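Local coordinates for protein putative hexose oxidase (Nonomuraea sp. ATCC 39727, PDB 5AWV) that is a putative FAD-dependent hexose oxidase that binds the glycopeptide antibiotic teicoplanin and probably oxidises a sugar attached to it, at residues 419-424 with 465-470; 401-406 with 423-428; 172-177 with 415-420. All blocks are in the same frame, centred on the assembly; numbering follows the deposited sequence.

Contact 1: 419-424 with 465-470. With FAD (flavin-adenine dinucleotide), chain M.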
loop_
_atom_site.group_PDB
_atom_site.type_symbol
_atom_site.label_atom_id
_atom_site.label_comp_id
_atom_site.label_asym_id
_atom_site.label_seq_id
_atom_site.Cartn_x
_atom_site.Cartn_y
_atom_site.Cartn_z
ATOM N N GLN A 419 1.835 16.944 -0.103
ATOM C CA GLN A 419 0.722 17.367 -0.962
ATOM C C GLN A 419 -0.552 17.375 -0.181
ATOM O O GLN A 419 -1.196 16.348 -0.026
ATOM C CB GLN A 419 0.584 16.450 -2.204
ATOM C CG GLN A 419 1.786 16.522 -3.096
ATOM C CD GLN A 419 2.850 15.455 -2.806
ATOM O OE1 GLN A 419 2.751 14.680 -1.859
ATOM N NE2 GLN A 419 3.826 15.355 -3.682
ATOM N N ARG A 420 -0.887 18.550 0.336
ATOM C CA ARG A 420 -2.011 18.733 1.216
ATOM C C ARG A 420 -2.977 19.783 0.687
ATOM O O ARG A 420 -3.801 20.346 1.418
ATOM C CB ARG A 420 -1.528 19.036 2.649
ATOM C CG ARG A 420 -0.842 17.870 3.318
ATOM C CD ARG A 420 -1.767 16.684 3.564
ATOM N NE ARG A 420 -1.121 15.671 4.407
ATOM C CZ ARG A 420 -1.730 14.719 5.096
ATOM N NH1 ARG A 420 -3.039 14.602 5.078
ATOM N NH2 ARG A 420 -0.991 13.858 5.847
ATOM N N ASP A 421 -2.953 19.993 -0.615
ATOM C CA ASP A 421 -4.061 20.742 -1.261
ATOM C C ASP A 421 -4.424 20.220 -2.625
ATOM O O ASP A 421 -5.056 20.939 -3.393
ATOM C CB ASP A 421 -3.839 22.264 -1.279
ATOM C CG ASP A 421 -2.949 22.695 -2.348
ATOM O OD1 ASP A 421 -2.137 21.895 -2.845
ATOM O OD2 ASP A 421 -3.073 23.853 -2.751
ATOM N N ALA A 422 -4.104 18.950 -2.897
ATOM C CA ALA A 422 -4.454 18.321 -4.143
ATOM C C ALA A 422 -5.928 17.931 -4.173
ATOM O O ALA A 422 -6.590 17.788 -3.140
ATOM C CB ALA A 422 -3.562 17.085 -4.366
ATOM N N ILE A 423 -6.448 17.794 -5.391
ATOM C CA ILE A 423 -7.841 17.386 -5.633
ATOM C C ILE A 423 -7.909 15.999 -6.304
ATOM O O ILE A 423 -8.928 15.303 -6.177
ATOM C CB ILE A 423 -8.569 18.440 -6.501
ATOM C CG1 ILE A 423 -7.977 18.582 -7.941
ATOM C CG2 ILE A 423 -8.526 19.773 -5.832
ATOM C CD1 ILE A 423 -8.798 19.503 -8.910
ATOM N N LEU A 424 -6.855 15.604 -7.030
ATOM C CA LEU A 424 -6.854 14.306 -7.764
ATOM C C LEU A 424 -5.486 13.706 -7.714
ATOM O O LEU A 424 -4.465 14.446 -7.735
ATOM C CB LEU A 424 -7.225 14.577 -9.239
ATOM C CG LEU A 424 -8.665 15.041 -9.494
ATOM C CD1 LEU A 424 -8.781 15.745 -10.855
ATOM C CD2 LEU A 424 -9.584 13.848 -9.418
ATOM N N VAL A 465 -0.626 23.838 -11.305
ATOM C CA VAL A 465 -1.505 22.770 -11.671
ATOM C C VAL A 465 -1.087 21.473 -11.050
ATOM O O VAL A 465 -1.946 20.741 -10.527
ATOM C CB VAL A 465 -1.626 22.583 -13.221
ATOM C CG1 VAL A 465 -2.470 21.363 -13.541
ATOM C CG2 VAL A 465 -2.302 23.809 -13.817
ATOM N N SER A 466 0.171 21.148 -11.168
ATOM C CA SER A 466 0.672 19.839 -10.621
ATOM C C SER A 466 1.349 19.974 -9.244
ATOM O O SER A 466 1.774 21.083 -8.849
ATOM C CB SER A 466 1.641 19.221 -11.595
ATOM O OG SER A 466 0.920 18.686 -12.707
ATOM N N ASP A 467 1.474 18.817 -8.539
ATOM C CA ASP A 467 2.143 18.807 -7.258
ATOM C C ASP A 467 3.040 17.622 -6.957
ATOM O O ASP A 467 3.075 17.145 -5.847
ATOM C CB ASP A 467 1.124 19.068 -6.121
ATOM C CG ASP A 467 1.723 19.859 -4.989
ATOM O OD1 ASP A 467 2.723 20.604 -5.236
ATOM O OD2 ASP A 467 1.291 19.705 -3.827
ATOM N N GLY A 468 3.842 17.238 -7.942
ATOM C CA GLY A 468 4.737 16.130 -7.841
ATOM C C GLY A 468 4.058 14.764 -7.868
ATOM O O GLY A 468 3.065 14.625 -8.548
ATOM N N ALA A 469 4.573 13.811 -7.086
ATOM C CA ALA A 469 4.198 12.438 -7.131
ATOM C C ALA A 469 4.150 11.800 -5.759
ATOM O O ALA A 469 4.593 12.394 -4.816
ATOM C CB ALA A 469 5.099 11.668 -8.098
ATOM N N TYR A 470 3.481 10.646 -5.708
ATOM C CA TYR A 470 3.102 9.944 -4.529
ATOM C C TYR A 470 4.076 8.730 -4.397
ATOM O O TYR A 470 4.150 7.880 -5.298
ATOM C CB TYR A 470 1.700 9.468 -4.676
ATOM C CG TYR A 470 1.190 8.512 -3.613
ATOM C CD1 TYR A 470 1.426 8.734 -2.257
ATOM C CD2 TYR A 470 0.418 7.415 -3.963
ATOM C CE1 TYR A 470 0.930 7.864 -1.296
ATOM C CE2 TYR A 470 -0.126 6.563 -3.009
ATOM C CZ TYR A 470 0.095 6.791 -1.665
ATOM O OH TYR A 470 -0.444 5.899 -0.748
HETATM P PA FAD M . 6.126 -4.522 -0.666
HETATM O O1A FAD M . 6.451 -4.738 -2.129
HETATM O O2A FAD M . 6.140 -5.630 0.281
HETATM O O5B FAD M . 6.996 -3.336 -0.083
HETATM C C5B FAD M . 7.130 -2.031 -0.742
HETATM C C4B FAD M . 8.355 -1.331 -0.244
HETATM O O4B FAD M . 8.324 -1.063 1.162
HETATM C C3B FAD M . 9.692 -2.051 -0.484
HETATM O O3B FAD M . 10.825 -1.162 -0.643
HETATM C C2B FAD M . 9.771 -2.830 0.793
HETATM O O2B FAD M . 11.074 -3.254 1.017
HETATM C C1B FAD M . 9.258 -1.875 1.818
HETATM N N9A FAD M . 8.711 -2.569 2.961
HETATM C C8A FAD M . 7.771 -3.519 3.031
HETATM N N7A FAD M . 7.482 -3.852 4.309
HETATM C C5A FAD M . 8.232 -3.089 5.093
HETATM C C6A FAD M . 8.467 -2.988 6.548
HETATM N N6A FAD M . 7.781 -3.796 7.351
HETATM N N1A FAD M . 9.356 -2.039 6.970
HETATM C C2A FAD M . 10.050 -1.256 6.093
HETATM N N3A FAD M . 9.922 -1.320 4.739
HETATM C C4A FAD M . 9.067 -2.253 4.229
HETATM N N1 FAD M . -1.784 2.607 -2.757
HETATM C C2 FAD M . -2.713 3.482 -2.267
HETATM O O2 FAD M . -2.347 4.376 -1.471
HETATM N N3 FAD M . -4.015 3.402 -2.583
HETATM C C4 FAD M . -4.516 2.374 -3.300
HETATM O O4 FAD M . -5.738 2.286 -3.551
HETATM C C4X FAD M . -3.585 1.369 -3.831
HETATM N N5 FAD M . -4.006 0.288 -4.578
HETATM C C5X FAD M . -3.155 -0.701 -4.991
HETATM C C6 FAD M . -3.686 -1.807 -5.687
HETATM C C7 FAD M . -2.718 -2.731 -6.165
HETATM C C7M FAD M . -3.215 -3.955 -6.977
HETATM C C8 FAD M . -1.234 -2.614 -5.876
HETATM C C8M FAD M . -0.278 -3.747 -6.162
HETATM C C9 FAD M . -0.795 -1.509 -5.114
HETATM C C9A FAD M . -1.678 -0.556 -4.697
HETATM N N10 FAD M . -1.276 0.585 -3.952
HETATM C C10 FAD M . -2.175 1.529 -3.484
HETATM C "C1'" FAD M . 0.175 0.826 -3.658
HETATM C "C2'" FAD M . 0.591 0.331 -2.324
HETATM O "O2'" FAD M . 0.164 1.305 -1.390
HETATM C "C3'" FAD M . 2.073 0.320 -2.386
HETATM O "O3'" FAD M . 2.402 -0.556 -3.466
HETATM C "C4'" FAD M . 2.665 -0.207 -1.049
HETATM O "O4'" FAD M . 4.017 0.256 -0.985
HETATM C "C5'" FAD M . 2.654 -1.714 -1.077
HETATM O "O5'" FAD M . 3.078 -2.240 0.196
HETATM P P FAD M . 3.415 -3.769 0.311
HETATM O O1P FAD M . 3.728 -4.103 1.687
HETATM O O2P FAD M . 2.373 -4.650 -0.321
HETATM O O3P FAD M . 4.639 -3.844 -0.719
HETATM O O HOH W 1 -1.149 19.474 -3.008
HETATM O O HOH W 2 0.865 21.862 -2.417
#

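Contact 2: 401-406 with 423-428. With N1L (2-amino-2-deoxy-beta-D-glucopyranuronic acid), chain B.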
loop_
_atom_site.group_PDB
_atom_site.type_symbol
_atom_site.label_atom_id
_atom_site.label_comp_id
_atom_site.label_asym_id
_atom_site.label_seq_id
_atom_site.Cartn_x
_atom_site.Cartn_y
_atom_site.Cartn_z
ATOM N N ILE A 401 -8.125 9.998 -9.969
ATOM C CA ILE A 401 -8.640 9.404 -8.732
ATOM C C ILE A 401 -8.954 10.513 -7.769
ATOM O O ILE A 401 -8.048 11.338 -7.491
ATOM C CB ILE A 401 -7.536 8.477 -8.141
ATOM C CG1 ILE A 401 -7.045 7.421 -9.189
ATOM C CG2 ILE A 401 -7.983 7.745 -6.915
ATOM C CD1 ILE A 401 -5.729 6.752 -8.732
ATOM N N GLY A 402 -10.199 10.557 -7.311
ATOM C CA GLY A 402 -10.681 11.544 -6.318
ATOM C C GLY A 402 -9.806 11.582 -5.066
ATOM O O GLY A 402 -9.477 10.554 -4.556
ATOM N N TYR A 403 -9.415 12.772 -4.662
ATOM C CA TYR A 403 -8.549 12.998 -3.487
ATOM C C TYR A 403 -8.944 14.301 -2.784
ATOM O O TYR A 403 -9.988 14.828 -3.052
ATOM C CB TYR A 403 -7.118 12.995 -3.909
ATOM C CG TYR A 403 -6.093 12.757 -2.799
ATOM C CD1 TYR A 403 -6.139 11.629 -2.031
ATOM C CD2 TYR A 403 -5.103 13.715 -2.532
ATOM C CE1 TYR A 403 -5.206 11.391 -1.043
ATOM C CE2 TYR A 403 -4.094 13.511 -1.582
ATOM C CZ TYR A 403 -4.160 12.347 -0.817
ATOM O OH TYR A 403 -3.207 12.105 0.143
ATOM N N GLY A 404 -8.160 14.781 -1.831
ATOM C CA GLY A 404 -8.463 15.988 -1.108
ATOM C C GLY A 404 -9.394 15.822 0.049
ATOM O O GLY A 404 -9.260 14.855 0.809
ATOM N N GLY A 405 -10.343 16.734 0.178
ATOM C CA GLY A 405 -11.298 16.748 1.286
ATOM C C GLY A 405 -10.481 16.834 2.606
ATOM O O GLY A 405 -9.549 17.681 2.747
ATOM N N LYS A 406 -10.697 15.886 3.491
ATOM C CA LYS A 406 -10.084 15.930 4.845
ATOM C C LYS A 406 -8.591 15.692 4.888
ATOM O O LYS A 406 -7.915 16.089 5.829
ATOM C CB LYS A 406 -10.731 14.907 5.782
ATOM C CG LYS A 406 -12.155 15.213 6.166
ATOM C CD LYS A 406 -12.463 16.655 6.539
ATOM C CE LYS A 406 -13.797 16.738 7.239
ATOM N NZ LYS A 406 -13.874 18.095 7.851
ATOM N N ILE A 423 -6.448 17.794 -5.391
ATOM C CA ILE A 423 -7.841 17.386 -5.633
ATOM C C ILE A 423 -7.909 15.999 -6.304
ATOM O O ILE A 423 -8.928 15.303 -6.177
ATOM C CB ILE A 423 -8.569 18.440 -6.501
ATOM C CG1 ILE A 423 -7.977 18.582 -7.941
ATOM C CG2 ILE A 423 -8.526 19.773 -5.832
ATOM C CD1 ILE A 423 -8.798 19.503 -8.910
ATOM N N LEU A 424 -6.855 15.604 -7.030
ATOM C CA LEU A 424 -6.854 14.306 -7.764
ATOM C C LEU A 424 -5.486 13.706 -7.714
ATOM O O LEU A 424 -4.465 14.446 -7.735
ATOM C CB LEU A 424 -7.225 14.577 -9.239
ATOM C CG LEU A 424 -8.665 15.041 -9.494
ATOM C CD1 LEU A 424 -8.781 15.745 -10.855
ATOM C CD2 LEU A 424 -9.584 13.848 -9.418
ATOM N N LYS A 425 -5.424 12.383 -7.770
ATOM C CA LYS A 425 -4.202 11.765 -8.077
ATOM C C LYS A 425 -4.394 11.278 -9.504
ATOM O O LYS A 425 -5.484 10.771 -9.874
ATOM C CB LYS A 425 -3.838 10.619 -7.162
ATOM C CG LYS A 425 -3.767 10.984 -5.630
ATOM C CD LYS A 425 -2.736 10.065 -4.931
ATOM C CE LYS A 425 -2.868 10.277 -3.395
ATOM N NZ LYS A 425 -1.678 9.744 -2.704
ATOM N N VAL A 426 -3.373 11.387 -10.288
ATOM C CA VAL A 426 -3.508 10.879 -11.698
ATOM C C VAL A 426 -2.507 9.789 -11.968
ATOM O O VAL A 426 -1.286 10.015 -11.816
ATOM C CB VAL A 426 -3.552 12.046 -12.751
ATOM C CG1 VAL A 426 -2.403 12.979 -12.656
ATOM C CG2 VAL A 426 -3.519 11.484 -14.208
ATOM N N ASN A 427 -2.974 8.660 -12.496
ATOM C CA ASN A 427 -2.139 7.590 -12.879
ATOM C C ASN A 427 -2.165 7.336 -14.388
ATOM O O ASN A 427 -3.204 7.477 -15.056
ATOM C CB ASN A 427 -2.511 6.292 -12.143
ATOM C CG ASN A 427 -2.071 6.309 -10.672
ATOM O OD1 ASN A 427 -1.388 7.217 -10.239
ATOM N ND2 ASN A 427 -2.483 5.328 -9.927
ATOM N N TYR A 428 -1.012 6.989 -14.881
ATOM C CA TYR A 428 -0.719 6.670 -16.294
ATOM C C TYR A 428 -0.201 5.268 -16.338
ATOM O O TYR A 428 0.923 4.976 -15.900
ATOM C CB TYR A 428 0.253 7.730 -16.861
ATOM C CG TYR A 428 -0.147 9.194 -16.641
ATOM C CD1 TYR A 428 0.223 9.860 -15.492
ATOM C CD2 TYR A 428 -0.901 9.920 -17.580
ATOM C CE1 TYR A 428 -0.076 11.169 -15.276
ATOM C CE2 TYR A 428 -1.217 11.242 -17.355
ATOM C CZ TYR A 428 -0.806 11.863 -16.202
ATOM O OH TYR A 428 -1.158 13.159 -15.965
HETATM C C1 N1L B . -4.411 -0.998 -9.284
HETATM C C2 N1L B . -3.516 -0.536 -10.545
HETATM C C3 N1L B . -2.319 0.346 -10.141
HETATM C C4 N1L B . -2.870 1.520 -9.359
HETATM C C5 N1L B . -3.486 0.999 -8.032
HETATM C C6 N1L B . -3.956 2.142 -7.094
HETATM N N2 N1L B . -3.002 -1.653 -11.336
HETATM O O3 N1L B . -1.604 0.892 -11.349
HETATM O O4 N1L B . -1.803 2.570 -9.118
HETATM O O5 N1L B . -4.675 0.170 -8.343
HETATM O O6B N1L B . -5.296 2.572 -7.302
HETATM O O6A N1L B . -3.235 3.288 -7.313
HETATM O O HOH W 3 -1.997 9.576 0.130
#

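Contact 3: 172-177 with 415-420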
loop_
_atom_site.group_PDB
_atom_site.type_symbol
_atom_site.label_atom_id
_atom_site.label_comp_id
_atom_site.label_asym_id
_atom_site.label_seq_id
_atom_site.Cartn_x
_atom_site.Cartn_y
_atom_site.Cartn_z
ATOM N N PHE A 172 -11.944 10.997 5.655
ATOM C CA PHE A 172 -11.145 10.747 6.854
ATOM C C PHE A 172 -9.656 11.091 6.817
ATOM O O PHE A 172 -8.999 10.978 7.876
ATOM C CB PHE A 172 -11.288 9.306 7.277
ATOM C CG PHE A 172 -12.661 8.947 7.785
ATOM C CD1 PHE A 172 -13.224 9.626 8.876
ATOM C CD2 PHE A 172 -13.382 7.965 7.197
ATOM C CE1 PHE A 172 -14.518 9.266 9.364
ATOM C CE2 PHE A 172 -14.679 7.619 7.646
ATOM C CZ PHE A 172 -15.240 8.292 8.757
ATOM N N GLY A 173 -9.098 11.473 5.666
ATOM C CA GLY A 173 -7.676 11.647 5.483
ATOM C C GLY A 173 -6.896 10.421 5.046
ATOM O O GLY A 173 -7.462 9.368 4.645
ATOM N N SER A 174 -5.581 10.561 5.051
ATOM C CA SER A 174 -4.645 9.445 4.756
ATOM C C SER A 174 -4.565 8.532 5.952
ATOM O O SER A 174 -4.824 8.981 7.112
ATOM C CB SER A 174 -3.278 9.980 4.442
ATOM O OG SER A 174 -2.320 8.958 4.312
ATOM N N VAL A 175 -4.244 7.260 5.710
ATOM C CA VAL A 175 -3.941 6.380 6.839
ATOM C C VAL A 175 -2.886 6.985 7.786
ATOM O O VAL A 175 -2.895 6.685 8.988
ATOM C CB VAL A 175 -3.521 4.948 6.447
ATOM C CG1 VAL A 175 -4.604 4.367 5.593
ATOM C CG2 VAL A 175 -2.217 4.914 5.728
ATOM N N VAL A 176 -1.958 7.809 7.243
ATOM C CA VAL A 176 -0.917 8.382 8.116
ATOM C C VAL A 176 -1.440 9.371 9.106
ATOM O O VAL A 176 -0.741 9.640 10.060
ATOM C CB VAL A 176 0.322 8.939 7.409
ATOM C CG1 VAL A 176 0.975 7.832 6.645
ATOM C CG2 VAL A 176 0.037 10.148 6.507
ATOM N N ASP A 177 -2.632 9.903 8.903
ATOM C CA ASP A 177 -3.212 10.851 9.821
ATOM C C ASP A 177 -3.735 10.116 11.081
ATOM O O ASP A 177 -4.108 10.763 12.093
ATOM C CB ASP A 177 -4.309 11.681 9.072
ATOM C CG ASP A 177 -3.701 12.509 7.890
ATOM O OD1 ASP A 177 -2.490 12.916 8.060
ATOM O OD2 ASP A 177 -4.399 12.708 6.833
ATOM N N THR A 415 3.195 15.934 8.339
ATOM C CA THR A 415 3.551 14.560 8.021
ATOM C C THR A 415 4.544 14.589 6.927
ATOM O O THR A 415 4.852 15.643 6.399
ATOM C CB THR A 415 2.341 13.670 7.567
ATOM O OG1 THR A 415 1.888 14.082 6.262
ATOM C CG2 THR A 415 1.235 13.742 8.573
ATOM N N ALA A 416 5.044 13.426 6.541
ATOM C CA ALA A 416 6.019 13.346 5.449
ATOM C C ALA A 416 5.347 13.486 4.035
ATOM O O ALA A 416 6.053 13.731 3.032
ATOM C CB ALA A 416 6.869 12.103 5.543
ATOM N N LEU A 417 4.022 13.460 3.982
ATOM C CA LEU A 417 3.297 13.735 2.710
ATOM C C LEU A 417 3.147 15.244 2.508
ATOM O O LEU A 417 2.372 15.869 3.233
ATOM C CB LEU A 417 1.923 13.101 2.737
ATOM C CG LEU A 417 1.730 11.647 2.899
ATOM C CD1 LEU A 417 0.225 11.331 2.988
ATOM C CD2 LEU A 417 2.387 10.901 1.719
ATOM N N PRO A 418 3.823 15.816 1.521
ATOM C CA PRO A 418 3.782 17.296 1.380
ATOM C C PRO A 418 2.519 17.815 0.635
ATOM O O PRO A 418 2.241 18.980 0.683
ATOM C CB PRO A 418 5.016 17.598 0.594
ATOM C CG PRO A 418 5.199 16.379 -0.283
ATOM C CD PRO A 418 4.760 15.225 0.535
ATOM N N GLN A 419 1.835 16.944 -0.103
ATOM C CA GLN A 419 0.722 17.367 -0.962
ATOM C C GLN A 419 -0.552 17.375 -0.181
ATOM O O GLN A 419 -1.196 16.348 -0.026
ATOM C CB GLN A 419 0.584 16.450 -2.204
ATOM C CG GLN A 419 1.786 16.522 -3.096
ATOM C CD GLN A 419 2.850 15.455 -2.806
ATOM O OE1 GLN A 419 2.751 14.680 -1.859
ATOM N NE2 GLN A 419 3.826 15.355 -3.682
ATOM N N ARG A 420 -0.887 18.550 0.336
ATOM C CA ARG A 420 -2.011 18.733 1.216
ATOM C C ARG A 420 -2.977 19.783 0.687
ATOM O O ARG A 420 -3.801 20.346 1.418
ATOM C CB ARG A 420 -1.528 19.036 2.649
ATOM C CG ARG A 420 -0.842 17.870 3.318
ATOM C CD ARG A 420 -1.767 16.684 3.564
ATOM N NE ARG A 420 -1.121 15.671 4.407
ATOM C CZ ARG A 420 -1.730 14.719 5.096
ATOM N NH1 ARG A 420 -3.039 14.602 5.078
ATOM N NH2 ARG A 420 -0.991 13.858 5.847
#

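Contact 1: 419-424 with 465-470
Gln419 reaches across to the backbone of Asp467 and Ala469. Its chain leaves CA with CG beside the backbone N and then bends at the second torsion (chi2 93°), which carries the amide alongside the 465-470 loop. On the way CG passes Asp467 OD2 at 3.3 Å, with the amide and carboxylate planes nearly perpendicular. At the end, NE2 donates to Asp467 O at 2.9 Å. The acceptor lies close to the amide plane, and the N-H points fairly straight at it (153°). A second, weak bond runs from NE2 to Ala469 O at 3.3 Å.

Arg420 makes its salt bridge elsewhere, with Asp177. Asp421 then brings OD1 to 4.2 Å from Asp467 OD2, two like charges. One water lies 2.6 Å from both Asp421 OD1 and Asp467 OD2. A second is 2.6 Å from Asp467 OD2 and farther, 3.0 Å, from Asp421 OD1. Both are placed to bridge the carboxylates. Each acid also has a cationic partner: Arg372 for Asp421 and Lys496 for Asp467. Ala422 packs on Tyr370 of strand 363-371.

Tyr470, at the end of the 465-470 segment, donates its OH to FAD O2 at 2.5 Å. The Gln419 amide therefore ties together two irregular loops just before this flavin-binding tyrosine. The waters and the two basic partners probably offset the repulsion between the acids.

Contact 2: 401-406 with 423-428
Lys425 lies across Tyr403, just beyond the end of strand 395-402, which runs antiparallel to strand 424-432. Its CB is 4.4 Å from Ile401 CB, because the two residues form a hydrogen-bonded pair with side chains on the same face of the sheet. CG, set beside the backbone N (chi1 -57°), comes to 4.1 Å from Tyr403 CG. From there the chain is extended and climbs along the ring. CE rests over one ring face, offset toward the rim and 3.5 Å from Tyr403 CE1, as a CH-pi contact. NZ goes on toward the hydroxyl end of the ring and lies 4.5 Å from the centroid, 31° off the ring normal, an off-centre cation-pi contact. A water accepts from NZ and is also hydrogen-bonded to Tyr403 OH. NZ has a further bond to the hydroxyl of Tyr370. The rings of Tyr165 and Tyr470 also take part in cation-pi contacts with the lysine, so its ammonium sits among aromatic rings.

Backbone bonds hold the ladder beneath. Ile401 N donates to Lys425 O and Lys425 N to Ile401 O, both at 2.8 Å. Leu424 CA adds a close CA-H...O contact to Ile401 O. Two residues on, Tyr403 N donates to Ile423 O at 3.0 Å, from well above the carbonyl plane. Leu424 CD2 packs on Ile401 O, and the side chain also touches helix 264-280.

At the far end Ile401 CD1 touches the amide of Asn427, a residue of the pocket for the aminoglucuronic acid. Ile423 and Leu424 both face Leu371 on the neighbouring strand, a classic beta bulge. The arrangement is an antiparallel ladder inside a seven-stranded sheet, with the face bearing Ile401, Lys425 and Asn427 turned to the sugar and flavin site.

Contact 3: 172-177 with 415-420
Two ST turns lie beside a bidentate salt bridge that joins the FAD-binding domain to the loop leading to strand 424-432. In one turn Ser174 OG accepts from Val176 N; in the other Thr415 OG1 accepts from Leu417 N.

Arg420 meets Asp177 end-on from the opposite direction. NH1 donates to OD2 at 2.9 Å in a nearly straight bond (170°), and NH2 donates to OD1 at 2.8 Å. Both oxygens use their syn lone pairs. The carboxylate and guanidinium planes are 30° apart, so OD1 lies tilted from the guanidinium plane while OD2 lies in it. Asp177 OD2 also accepts from Ser174 N. NH1 has a further acceptor in Val407 O. These bonds fix the rotation of both charged groups.

Beside the salt bridge, Val176 CG2 packs on Leu417 CD1 at 3.7 Å. The same methyl approaches Arg420 NH2. Ser174 OG, also bonded to Gly164 O, lies 3.7 Å from Leu417 CD1. Thr415 places OG1 between its backbone N and carbonyl carbon (chi1 70°), where it accepts from Arg420 NH2 at 2.9 Å, in the guanidinium plane.

Contacts 1 and 2 lie side by side, their centres about 8 Å apart. They share Ile423 and Leu424 and touch where Tyr470 meets Lys425. Contact 3 is about 12 Å from contact 1 and 13 Å from contact 2, between centres. It shares Gln419 and Arg420 with contact 1. All three use the chain from strand 395-402 to strand 424-432, two neighbours in the seven-stranded antiparallel sheet. Along the chain this connection meets 172-177 first in contact 3, then 465-470 in contact 1; the strand that follows then pairs with 401-406 in contact 2. This part of the chain thus joins the FAD-binding domain, the loop with the flavin-binding Tyr470, and the sheet beside the sugar pocket.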